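PDB 6D97: aldehyde dehydrogenase 12 from Zea mays, which probably catalyses the NAD-dependent oxidation of L-glutamate gamma-semialdehyde to glutamate, the last step of proline catabolism in plants. Local coordinates for residues A464-N469 against Q475-R480; W314-D319 against S329-L334; L108-I113 against G211-G216; P93-G96 against L101-P104. All blocks are in the same frame, centred on the assembly; numbering follows the deposited sequence. Where two conformers were deposited one is given.

Interaction 1 (A464-N469 against Q475-R480); sequences AAIVSN and QDVLGR
Ile-466 on the strand and Val-477 on the following helix mark the nearest backbone approach, their CA atoms lying 7.8 Å apart, a spacing that leaves side chains alone to bridge the gap. One methyl group does most of that work. CD1 of Ile-466 stands 3.6 Å from CG1 of Val-477, and it reaches CD2 of Leu-478 at the same 3.6 Å. The Ile-466 and Val-477 side chains lie alongside each other with opposed directions, which also puts CG1 of Val-477 3.9 Å from Ile-466 CG1. In Val-477 that branch is placed anti to the backbone N (chi1 175°). Leu-478 behaves differently: its CB does not point at the strand, yet its terminal branch swings in to meet CD1. Shortening Ile-466 to an alanine removes CG1, CG2 and CD1, and would probably cost Val-477 CG1 and Leu-478 CD2 their contact with this strand and open a gap between them and it. Outside the two segments, the backbone of Ile-466 bonds to Tyr-487, while Phe-473, Leu-474 and Thr-486 touch the same isoleucine. The elements are strand 463-467 and helix 471-479 of a beta-alpha-beta unit that ends in strand 485-488; the two strands are parallel neighbours in one mixed sheet, and the helix packs on it. Since no hydrogen bond spans the two segments and the three touching residues are buried, the strand and helix are held together here by apolar packing alone.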
loop_
_atom_site.group_PDB
_atom_site.type_symbol
_atom_site.label_atom_id
_atom_site.label_comp_id
_atom_site.label_asym_id
_atom_site.label_seq_id
_atom_site.Cartn_x
_atom_site.Cartn_y
_atom_site.Cartn_z
ATOM N N ALA A 464 -3.813 25.596 6.527
ATOM C CA ALA A 464 -2.712 26.546 6.573
ATOM C C ALA A 464 -2.153 26.686 5.167
ATOM O O ALA A 464 -2.297 25.789 4.331
ATOM C CB ALA A 464 -1.617 26.101 7.542
ATOM N N ALA A 465 -1.510 27.824 4.920
ATOM C CA ALA A 465 -0.907 28.112 3.629
ATOM C C ALA A 465 0.436 28.792 3.833
ATOM O O ALA A 465 0.570 29.690 4.670
ATOM C CB ALA A 465 -1.811 29.000 2.766
ATOM N N ILE A 466 1.425 28.358 3.059
ATOM C CA ILE A 466 2.764 28.933 3.076
ATOM C C ILE A 466 3.027 29.429 1.662
ATOM O O ILE A 466 3.332 28.640 0.759
ATOM C CB ILE A 466 3.828 27.927 3.525
ATOM C CG1 ILE A 466 3.337 27.151 4.750
ATOM C CG2 ILE A 466 5.134 28.649 3.838
ATOM C CD1 ILE A 466 4.060 25.858 4.970
ATOM N N VAL A 467 2.895 30.738 1.460
ATOM C CA VAL A 467 2.993 31.337 0.129
ATOM C C VAL A 467 4.463 31.673 -0.099
ATOM O O VAL A 467 4.954 32.738 0.280
ATOM C CB VAL A 467 2.085 32.552 -0.018
ATOM C CG1 VAL A 467 2.200 33.124 -1.421
ATOM C CG2 VAL A 467 0.642 32.172 0.299
ATOM N N SER A 468 5.169 30.742 -0.735
ATOM C CA SER A 468 6.582 30.848 -1.072
ATOM C C SER A 468 6.932 29.675 -1.973
ATOM O O SER A 468 6.333 28.602 -1.866
ATOM C CB SER A 468 7.470 30.838 0.180
ATOM O OG SER A 468 8.828 30.611 -0.155
ATOM N N ASN A 469 7.895 29.893 -2.867
ATOM C CA ASN A 469 8.451 28.823 -3.685
ATOM C C ASN A 469 9.872 28.455 -3.284
ATOM O O ASN A 469 10.467 27.572 -3.907
ATOM C CB ASN A 469 8.411 29.203 -5.168
ATOM C CG ASN A 469 7.123 28.777 -5.832
ATOM O OD1 ASN A 469 6.210 28.290 -5.171
ATOM N ND2 ASN A 469 7.041 28.954 -7.142
ATOM N N GLN A 475 10.343 23.928 3.591
ATOM C CA GLN A 475 10.630 22.760 4.419
ATOM C C GLN A 475 10.896 23.144 5.868
ATOM O O GLN A 475 10.642 22.343 6.777
ATOM C CB GLN A 475 11.810 21.983 3.837
ATOM C CG GLN A 475 13.175 22.570 4.140
ATOM C CD GLN A 475 14.289 21.817 3.441
ATOM O OE1 GLN A 475 14.037 20.900 2.665
ATOM N NE2 GLN A 475 15.529 22.211 3.707
ATOM N N ASP A 476 11.393 24.359 6.109
ATOM C CA ASP A 476 11.582 24.824 7.479
ATOM C C ASP A 476 10.240 25.073 8.156
ATOM O O ASP A 476 10.006 24.617 9.281
ATOM C CB ASP A 476 12.439 26.091 7.487
ATOM C CG ASP A 476 12.817 26.530 8.887
ATOM O OD1 ASP A 476 13.212 25.664 9.693
ATOM O OD2 ASP A 476 12.739 27.741 9.181
ATOM N N VAL A 477 9.341 25.786 7.476
ATOM C CA VAL A 477 8.027 26.071 8.043
ATOM C C VAL A 477 7.210 24.793 8.181
ATOM O O VAL A 477 6.563 24.562 9.211
ATOM C CB VAL A 477 7.299 27.122 7.189
ATOM C CG1 VAL A 477 5.893 27.326 7.705
ATOM C CG2 VAL A 477 8.065 28.432 7.212
ATOM N N LEU A 478 7.225 23.941 7.151
ATOM C CA LEU A 478 6.445 22.706 7.187
ATOM C C LEU A 478 6.923 21.786 8.300
ATOM O O LEU A 478 6.117 21.251 9.069
ATOM C CB LEU A 478 6.522 21.993 5.837
ATOM C CG LEU A 478 5.734 22.585 4.671
ATOM C CD1 LEU A 478 6.266 22.054 3.352
ATOM C CD2 LEU A 478 4.266 22.251 4.815
ATOM N N GLY A 479 8.239 21.589 8.399
ATOM C CA GLY A 479 8.784 20.727 9.432
ATOM C C GLY A 479 8.520 21.208 10.844
ATOM O O GLY A 479 8.600 20.411 11.786
ATOM N N ARG A 480 8.203 22.490 11.016
ATOM C CA ARG A 480 7.932 23.073 12.325
ATOM C C ARG A 480 6.506 23.611 12.400
ATOM O O ARG A 480 6.253 24.701 12.918
ATOM C CB ARG A 480 8.955 24.159 12.654
ATOM C CG ARG A 480 10.266 23.607 13.203
ATOM C CD ARG A 480 11.407 24.610 13.086
ATOM N NE ARG A 480 12.341 24.282 12.009
ATOM C CZ ARG A 480 13.379 23.457 12.135
ATOM N NH1 ARG A 480 13.621 22.861 13.295
ATOM N NH2 ARG A 480 14.176 23.223 11.101
#

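Interaction 2 (W314-D319 against S329-L334); sequences WVCDQD and SAQSVL
The backbone O of Asp-319 takes two approaches from the segment 329-334: N of Gln-331 donates a hydrogen bond at 3.2 Å, and CA of Ala-330 makes a CH...O contact at 3.4 Å. The N-H...O angle of 160° is fairly straight, but the donor stands well above the carbonyl plane, 70° out of it, rather than on a lone pair. The bond accompanies the closest backbone approach, Asp-319 CA to Gln-331 CA at 5.2 Å. Here the side chains also meet, with the two CB atoms 3.7 Å apart and the chains crossing at about a right angle. Both segments belong to a beta-alpha-beta unit: strand 298-302, helix 309-321 and strand 331-337, with the helix segment and strand segment running at 134° to one another and their axes 8.8 Å apart. Gln-331 then extends along the helix, its CG anti to the backbone N, which carries the amide to Cys-316. There NE2 lies 3.9 Å from SG of Cys-316, a van der Waals approach. The polar ends are satisfied by other groups: Lys-300 reaches both OE1 of Gln-331 and OD2 of Asp-319, the latter as a salt bridge, while Gln-438 accepts from NE2 and Thr-495 bonds OD1. The positive charge of Lys-300 is thus shared between the carboxylate and the amide oxygen, which probably favours a charged aspartate in this buried setting. Further along the strand, CD1 of Leu-334 touches SG of Cys-316 at 4.2 Å, and Met-349 from helix 345-354 packs on both residues.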
loop_
_atom_site.group_PDB
_atom_site.type_symbol
_atom_site.label_atom_id
_atom_site.label_comp_id
_atom_site.label_asym_id
_atom_site.label_seq_id
_atom_site.Cartn_x
_atom_site.Cartn_y
_atom_site.Cartn_z
ATOM N N TRP A 314 -5.682 37.798 -4.861
ATOM C CA TRP A 314 -6.964 37.174 -5.171
ATOM C C TRP A 314 -7.230 35.987 -4.256
ATOM O O TRP A 314 -8.342 35.821 -3.739
ATOM C CB TRP A 314 -6.987 36.746 -6.636
ATOM C CG TRP A 314 -8.124 35.848 -7.011
ATOM C CD1 TRP A 314 -9.440 36.190 -7.132
ATOM C CD2 TRP A 314 -8.036 34.460 -7.348
ATOM N NE1 TRP A 314 -10.179 35.094 -7.513
ATOM C CE2 TRP A 314 -9.340 34.020 -7.651
ATOM C CE3 TRP A 314 -6.982 33.544 -7.422
ATOM C CZ2 TRP A 314 -9.615 32.705 -8.022
ATOM C CZ3 TRP A 314 -7.256 32.240 -7.790
ATOM C CH2 TRP A 314 -8.562 31.833 -8.084
ATOM N N VAL A 315 -6.211 35.157 -4.032
ATOM C CA VAL A 315 -6.381 33.996 -3.166
ATOM C C VAL A 315 -6.631 34.433 -1.731
ATOM O O VAL A 315 -7.428 33.822 -1.009
ATOM C CB VAL A 315 -5.156 33.072 -3.272
ATOM C CG1 VAL A 315 -5.281 31.924 -2.300
ATOM C CG2 VAL A 315 -5.020 32.560 -4.687
ATOM N N CYS A 316 -5.960 35.503 -1.299
ATOM C CA CYS A 316 -6.201 36.040 0.036
ATOM C C CYS A 316 -7.649 36.490 0.196
ATOM O O CYS A 316 -8.277 36.232 1.229
ATOM C CB CYS A 316 -5.243 37.198 0.317
ATOM S SG CYS A 316 -3.588 36.715 0.874
ATOM N N ASP A 317 -8.201 37.155 -0.821
ATOM C CA ASP A 317 -9.584 37.612 -0.734
ATOM C C ASP A 317 -10.557 36.440 -0.741
ATOM O O ASP A 317 -11.536 36.433 0.015
ATOM C CB ASP A 317 -9.895 38.571 -1.883
ATOM C CG ASP A 317 -11.359 38.976 -1.922
ATOM O OD1 ASP A 317 -11.765 39.811 -1.085
ATOM O OD2 ASP A 317 -12.103 38.448 -2.779
ATOM N N GLN A 318 -10.312 35.442 -1.593
ATOM C CA GLN A 318 -11.200 34.288 -1.637
ATOM C C GLN A 318 -11.074 33.453 -0.373
ATOM O O GLN A 318 -12.079 32.966 0.158
ATOM C CB GLN A 318 -10.907 33.440 -2.875
ATOM C CG GLN A 318 -11.282 34.116 -4.184
ATOM C CD GLN A 318 -12.785 34.233 -4.379
ATOM O OE1 GLN A 318 -13.281 35.243 -4.877
ATOM N NE2 GLN A 318 -13.516 33.197 -3.992
ATOM N N ASP A 319 -9.849 33.284 0.129
ATOM C CA ASP A 319 -9.651 32.487 1.336
ATOM C C ASP A 319 -10.350 33.123 2.527
ATOM O O ASP A 319 -11.011 32.437 3.313
ATOM C CB ASP A 319 -8.161 32.318 1.627
ATOM C CG ASP A 319 -7.528 31.222 0.801
ATOM O OD1 ASP A 319 -8.261 30.334 0.318
ATOM O OD2 ASP A 319 -6.290 31.249 0.648
ATOM N N SER A 329 -12.095 26.333 6.934
ATOM C CA SER A 329 -10.777 26.489 6.336
ATOM C C SER A 329 -10.425 27.938 6.026
ATOM O O SER A 329 -9.365 28.191 5.445
ATOM C CB SER A 329 -10.685 25.654 5.052
ATOM O OG SER A 329 -11.681 26.033 4.114
ATOM N N ALA A 330 -11.268 28.892 6.416
ATOM C CA ALA A 330 -11.092 30.273 5.987
ATOM C C ALA A 330 -9.850 30.901 6.615
ATOM O O ALA A 330 -9.458 30.584 7.743
ATOM C CB ALA A 330 -12.331 31.100 6.330
ATOM N N GLN A 331 -9.226 31.798 5.854
ATOM C CA GLN A 331 -8.043 32.530 6.299
ATOM C C GLN A 331 -8.423 33.471 7.437
ATOM O O GLN A 331 -9.171 34.433 7.237
ATOM C CB GLN A 331 -7.451 33.297 5.119
ATOM C CG GLN A 331 -6.350 34.282 5.470
ATOM C CD GLN A 331 -5.671 34.842 4.232
ATOM O OE1 GLN A 331 -5.345 34.100 3.306
ATOM N NE2 GLN A 331 -5.464 36.157 4.206
ATOM N N SER A 332 -7.915 33.191 8.640
ATOM C CA SER A 332 -8.204 34.010 9.809
ATOM C C SER A 332 -7.043 34.891 10.244
ATOM O O SER A 332 -7.270 35.877 10.951
ATOM C CB SER A 332 -8.623 33.127 10.994
ATOM O OG SER A 332 -9.893 32.534 10.774
ATOM N N VAL A 333 -5.816 34.562 9.854
ATOM C CA VAL A 333 -4.672 35.412 10.157
ATOM C C VAL A 333 -3.689 35.330 8.996
ATOM O O VAL A 333 -3.549 34.286 8.352
ATOM C CB VAL A 333 -4.015 35.027 11.501
ATOM C CG1 VAL A 333 -3.510 33.608 11.458
ATOM C CG2 VAL A 333 -2.888 35.998 11.852
ATOM N N LEU A 334 -3.020 36.451 8.726
ATOM C CA LEU A 334 -2.052 36.564 7.643
ATOM C C LEU A 334 -0.745 37.098 8.213
ATOM O O LEU A 334 -0.699 38.234 8.697
ATOM C CB LEU A 334 -2.579 37.486 6.535
ATOM C CG LEU A 334 -1.734 37.680 5.274
ATOM C CD1 LEU A 334 -1.609 36.371 4.523
ATOM C CD2 LEU A 334 -2.342 38.742 4.375
#

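Interaction 3 (L108-I113 against G211-G216); sequences LMYGDI and GALYMG
Tyr-110 reaches from helix 105-121 to the last turn of helix 203-214, and its side chain touches two neighbouring residues there. Its CB meets the ring of Tyr-214 at the edge, near the plane of that ring, 3.9 Å from CD1. Tyr-214 points its own CB away from Tyr-110, but with CG anti to its carbonyl carbon (chi1 -68°) the CD1-CE1 edge of its ring comes back to make this contact. Further out, CE1 of Tyr-110 comes within 3.7 Å of CD1 of Leu-213 and 3.8 Å of its CB. CZ lies 3.8 Å from Leu-213 CB, and the tip, OH, is 3.3 Å from Leu-213 CD2. The leucine crosses the tyrosine at about a right angle, its branches spread around the phenol end. That hydroxyl finds its polar partner in Asp-247, while CD1 of Ile-113 lies over one face of the Tyr-110 ring, toward its rim. The contact is helix-to-helix packing between segments 98 positions apart at their closest ends, and the helix carrying Leu-213 follows strand 191-196 of the parallel, Rossmann-type sheet. Its C-terminal end is closed by a Schellman motif: Gly-216 has a positive phi of 106°, at which a side chain would collide with the preceding carbonyl oxygen, and its N bonds to O of Leu-213 at 3.1 Å. The hydroxyl of Tyr-214 bonds to Ser-114 OG, a second link between the two helices.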
loop_
_atom_site.group_PDB
_atom_site.type_symbol
_atom_site.label_atom_id
_atom_site.label_comp_id
_atom_site.label_asym_id
_atom_site.label_seq_id
_atom_site.Cartn_x
_atom_site.Cartn_y
_atom_site.Cartn_z
ATOM N N LEU A 108 -20.903 -4.031 -3.747
ATOM C CA LEU A 108 -21.217 -3.802 -5.154
ATOM C C LEU A 108 -22.441 -2.914 -5.311
ATOM O O LEU A 108 -22.490 -2.073 -6.217
ATOM C CB LEU A 108 -21.435 -5.136 -5.864
ATOM C CG LEU A 108 -20.221 -6.054 -5.779
ATOM C CD1 LEU A 108 -20.389 -7.283 -6.668
ATOM C CD2 LEU A 108 -18.984 -5.260 -6.144
ATOM N N MET A 109 -23.443 -3.100 -4.446
ATOM C CA MET A 109 -24.653 -2.285 -4.505
ATOM C C MET A 109 -24.331 -0.813 -4.322
ATOM O O MET A 109 -24.892 0.047 -5.007
ATOM C CB MET A 109 -25.642 -2.743 -3.434
ATOM C CG MET A 109 -26.940 -1.949 -3.377
ATOM S SD MET A 109 -27.979 -2.506 -2.010
ATOM C CE MET A 109 -27.056 -1.907 -0.594
ATOM N N TYR A 110 -23.428 -0.500 -3.399
ATOM C CA TYR A 110 -23.125 0.902 -3.168
ATOM C C TYR A 110 -22.231 1.467 -4.259
ATOM O O TYR A 110 -22.213 2.685 -4.474
ATOM C CB TYR A 110 -22.508 1.079 -1.789
ATOM C CG TYR A 110 -23.571 1.303 -0.756
ATOM C CD1 TYR A 110 -24.160 2.549 -0.612
ATOM C CD2 TYR A 110 -24.015 0.269 0.048
ATOM C CE1 TYR A 110 -25.144 2.767 0.318
ATOM C CE2 TYR A 110 -24.996 0.476 0.983
ATOM C CZ TYR A 110 -25.558 1.726 1.115
ATOM O OH TYR A 110 -26.543 1.927 2.050
ATOM N N GLY A 111 -21.483 0.609 -4.952
ATOM C CA GLY A 111 -20.875 1.040 -6.197
ATOM C C GLY A 111 -21.921 1.477 -7.204
ATOM O O GLY A 111 -21.786 2.522 -7.847
ATOM N N ASP A 112 -22.996 0.691 -7.331
ATOM C CA ASP A 112 -24.062 1.025 -8.271
ATOM C C ASP A 112 -24.846 2.250 -7.820
ATOM O O ASP A 112 -25.174 3.116 -8.639
ATOM C CB ASP A 112 -25.001 -0.168 -8.454
ATOM C CG ASP A 112 -24.382 -1.276 -9.285
ATOM O OD1 ASP A 112 -23.409 -0.999 -10.020
ATOM O OD2 ASP A 112 -24.866 -2.425 -9.198
ATOM N N ILE A 113 -25.170 2.332 -6.527
ATOM C CA ILE A 113 -25.880 3.499 -6.002
ATOM C C ILE A 113 -25.081 4.766 -6.267
ATOM O O ILE A 113 -25.618 5.778 -6.730
ATOM C CB ILE A 113 -26.163 3.323 -4.501
ATOM C CG1 ILE A 113 -27.185 2.213 -4.279
ATOM C CG2 ILE A 113 -26.643 4.635 -3.895
ATOM C CD1 ILE A 113 -27.254 1.754 -2.842
ATOM N N GLY A 211 -19.432 7.414 3.189
ATOM C CA GLY A 211 -18.301 6.717 3.783
ATOM C C GLY A 211 -18.728 5.727 4.848
ATOM O O GLY A 211 -18.276 4.579 4.867
ATOM N N ALA A 212 -19.626 6.155 5.739
ATOM C CA ALA A 212 -20.138 5.256 6.765
ATOM C C ALA A 212 -20.831 4.051 6.140
ATOM O O ALA A 212 -20.598 2.906 6.547
ATOM C CB ALA A 212 -21.092 6.005 7.695
ATOM N N LEU A 213 -21.683 4.290 5.138
ATOM C CA LEU A 213 -22.397 3.190 4.500
ATOM C C LEU A 213 -21.444 2.262 3.759
ATOM O O LEU A 213 -21.613 1.036 3.794
ATOM C CB LEU A 213 -23.459 3.733 3.546
ATOM C CG LEU A 213 -24.691 4.359 4.200
ATOM C CD1 LEU A 213 -25.531 5.101 3.163
ATOM C CD2 LEU A 213 -25.510 3.292 4.895
ATOM N N TYR A 214 -20.435 2.827 3.086
ATOM C CA TYR A 214 -19.507 2.015 2.302
ATOM C C TYR A 214 -18.857 0.930 3.152
ATOM O O TYR A 214 -18.754 -0.226 2.725
ATOM C CB TYR A 214 -18.420 2.891 1.679
ATOM C CG TYR A 214 -18.869 3.842 0.593
ATOM C CD1 TYR A 214 -20.028 3.605 -0.137
ATOM C CD2 TYR A 214 -18.122 4.977 0.293
ATOM C CE1 TYR A 214 -20.433 4.474 -1.134
ATOM C CE2 TYR A 214 -18.518 5.855 -0.695
ATOM C CZ TYR A 214 -19.673 5.601 -1.409
ATOM O OH TYR A 214 -20.063 6.478 -2.398
ATOM N N MET A 215 -18.404 1.286 4.354
ATOM C CA MET A 215 -17.647 0.348 5.173
ATOM C C MET A 215 -18.530 -0.641 5.916
ATOM O O MET A 215 -18.000 -1.546 6.571
ATOM C CB MET A 215 -16.771 1.106 6.172
ATOM C CG MET A 215 -15.815 2.090 5.517
ATOM S SD MET A 215 -14.905 1.370 4.134
ATOM C CE MET A 215 -13.937 0.117 4.970
ATOM N N GLY A 216 -19.845 -0.496 5.839
ATOM C CA GLY A 216 -20.763 -1.428 6.444
ATOM C C GLY A 216 -21.472 -0.952 7.701
ATOM O O GLY A 216 -22.039 -1.788 8.418
#

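Interaction 4 (P93-G96 against L101-P104); sequences PKHG and LKAP
His-95 and Gly-96 receive the ammonium end of Lys-102, and hydrogen bonds carry nearly all of this contact. The shortest runs from NZ of Lys-102 to the backbone O of Gly-96, 2.7 Å, with a C=O...N angle of 149° and the donor tilted somewhat from the carbonyl plane. A second goes to ND1 of His-95 at 2.9 Å; NZ lies close to the imidazole plane, 11° out of it, and so approaches the ring at its edge. Because ND1 accepts here, it would probably carry no proton. A third, weak bond joins NZ to O of His-95 at 3.3 Å. The lysine leaves its backbone with CG anti to N, then bends at chi3 (68°), which brings NZ into the turn. An isoleucine in its place would lack the ammonium group and would probably leave the Gly-96 carbonyl and ND1 of His-95 without this shared donor. Van der Waals contacts add little: CG of Pro-93 lies 4.1 Å from Lys-102 NZ. Within the first segment, CB of Pro-93 lies over one face of the His-95 ring toward the rim, which probably helps limit its rotation. The backbone bond from Gly-96 N to Pro-93 O, 3.0 Å, closes the turn. Asn-99 bonds to both O of His-95 and N of Leu-101, and Glu-456 of a second subunit packs on Pro-93 and His-95. The outcome is a type I beta turn whose last two carbonyls, that of His-95 weakly, and His-95 ND1 receive a lysine from later in the same connection between helices 83-90 and 105-121.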
loop_
_atom_site.group_PDB
_atom_site.type_symbol
_atom_site.label_atom_id
_atom_site.label_comp_id
_atom_site.label_asym_id
_atom_site.label_seq_id
_atom_site.Cartn_x
_atom_site.Cartn_y
_atom_site.Cartn_z
ATOM N N PRO A 93 -26.067 -4.929 13.941
ATOM C CA PRO A 93 -25.125 -5.544 14.881
ATOM C C PRO A 93 -23.746 -4.915 14.751
ATOM O O PRO A 93 -23.463 -4.149 13.829
ATOM C CB PRO A 93 -25.108 -7.010 14.449
ATOM C CG PRO A 93 -25.349 -6.935 12.973
ATOM C CD PRO A 93 -26.307 -5.783 12.765
ATOM N N LYS A 94 -22.869 -5.265 15.691
ATOM C CA LYS A 94 -21.536 -4.679 15.682
ATOM C C LYS A 94 -20.676 -5.207 14.541
ATOM O O LYS A 94 -19.642 -4.602 14.234
ATOM C CB LYS A 94 -20.852 -4.914 17.027
ATOM C CG LYS A 94 -21.324 -3.955 18.102
ATOM C CD LYS A 94 -20.692 -4.256 19.449
ATOM C CE LYS A 94 -21.423 -5.374 20.168
ATOM N NZ LYS A 94 -20.953 -5.564 21.567
ATOM N N HIS A 95 -21.075 -6.309 13.899
ATOM C CA HIS A 95 -20.408 -6.763 12.687
ATOM C C HIS A 95 -21.043 -6.195 11.421
ATOM O O HIS A 95 -20.792 -6.713 10.326
ATOM C CB HIS A 95 -20.350 -8.297 12.627
ATOM C CG HIS A 95 -21.558 -8.990 13.173
ATOM N ND1 HIS A 95 -22.620 -9.373 12.384
ATOM C CD2 HIS A 95 -21.851 -9.412 14.426
ATOM C CE1 HIS A 95 -23.528 -9.977 13.130
ATOM N NE2 HIS A 95 -23.085 -10.015 14.373
ATOM N N GLY A 96 -21.849 -5.144 11.553
ATOM C CA GLY A 96 -22.217 -4.300 10.436
ATOM C C GLY A 96 -23.385 -4.818 9.617
ATOM O O GLY A 96 -23.830 -5.961 9.735
ATOM N N LEU A 101 -16.436 -10.189 4.965
ATOM C CA LEU A 101 -16.795 -11.600 4.909
ATOM C C LEU A 101 -18.295 -11.859 4.898
ATOM O O LEU A 101 -18.703 -13.013 4.725
ATOM C CB LEU A 101 -16.175 -12.354 6.097
ATOM C CG LEU A 101 -14.649 -12.413 6.147
ATOM C CD1 LEU A 101 -14.181 -13.293 7.303
ATOM C CD2 LEU A 101 -14.082 -12.903 4.825
ATOM N N LYS A 102 -19.123 -10.833 5.085
ATOM C CA LYS A 102 -20.563 -11.009 5.226
ATOM C C LYS A 102 -21.296 -10.062 4.288
ATOM O O LYS A 102 -21.002 -8.863 4.262
ATOM C CB LYS A 102 -21.008 -10.762 6.668
ATOM C CG LYS A 102 -22.495 -10.971 6.880
ATOM C CD LYS A 102 -22.917 -10.562 8.273
ATOM C CE LYS A 102 -22.796 -9.059 8.439
ATOM N NZ LYS A 102 -23.409 -8.586 9.708
ATOM N N ALA A 103 -22.264 -10.602 3.545
ATOM C CA ALA A 103 -23.028 -9.858 2.549
ATOM C C ALA A 103 -22.147 -8.960 1.675
ATOM O O ALA A 103 -22.445 -7.774 1.500
ATOM C CB ALA A 103 -24.122 -9.039 3.217
ATOM N N PRO A 104 -21.062 -9.494 1.100
ATOM C CA PRO A 104 -20.146 -8.634 0.330
ATOM C C PRO A 104 -20.794 -8.009 -0.886
ATOM O O PRO A 104 -20.296 -6.990 -1.380
ATOM C CB PRO A 104 -19.014 -9.589 -0.071
ATOM C CG PRO A 104 -19.675 -10.913 -0.134
ATOM C CD PRO A 104 -20.703 -10.918 0.967
#

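Followed from the N terminus, interaction 4 comes first, closing a short loop between helices 83-90 and 105-121. Interaction 3 then joins helix 105-121 to helix 203-214, which follows a strand of the parallel five-stranded sheet; the two contacts adjoin in sequence and their centres are 13 Å apart. Interaction 2 closes a helix-to-strand connection and interaction 1, the last, a strand-to-helix one, both on the same seven-stranded sheet, with centres 16 Å apart. None nests in or crosses another: all four stand in series. Interactions 2 and 3 lie on opposite sides of the chain's centre, about 35 Å apart between centres. Interactions 1, 2 and 4 also touch the second subunit.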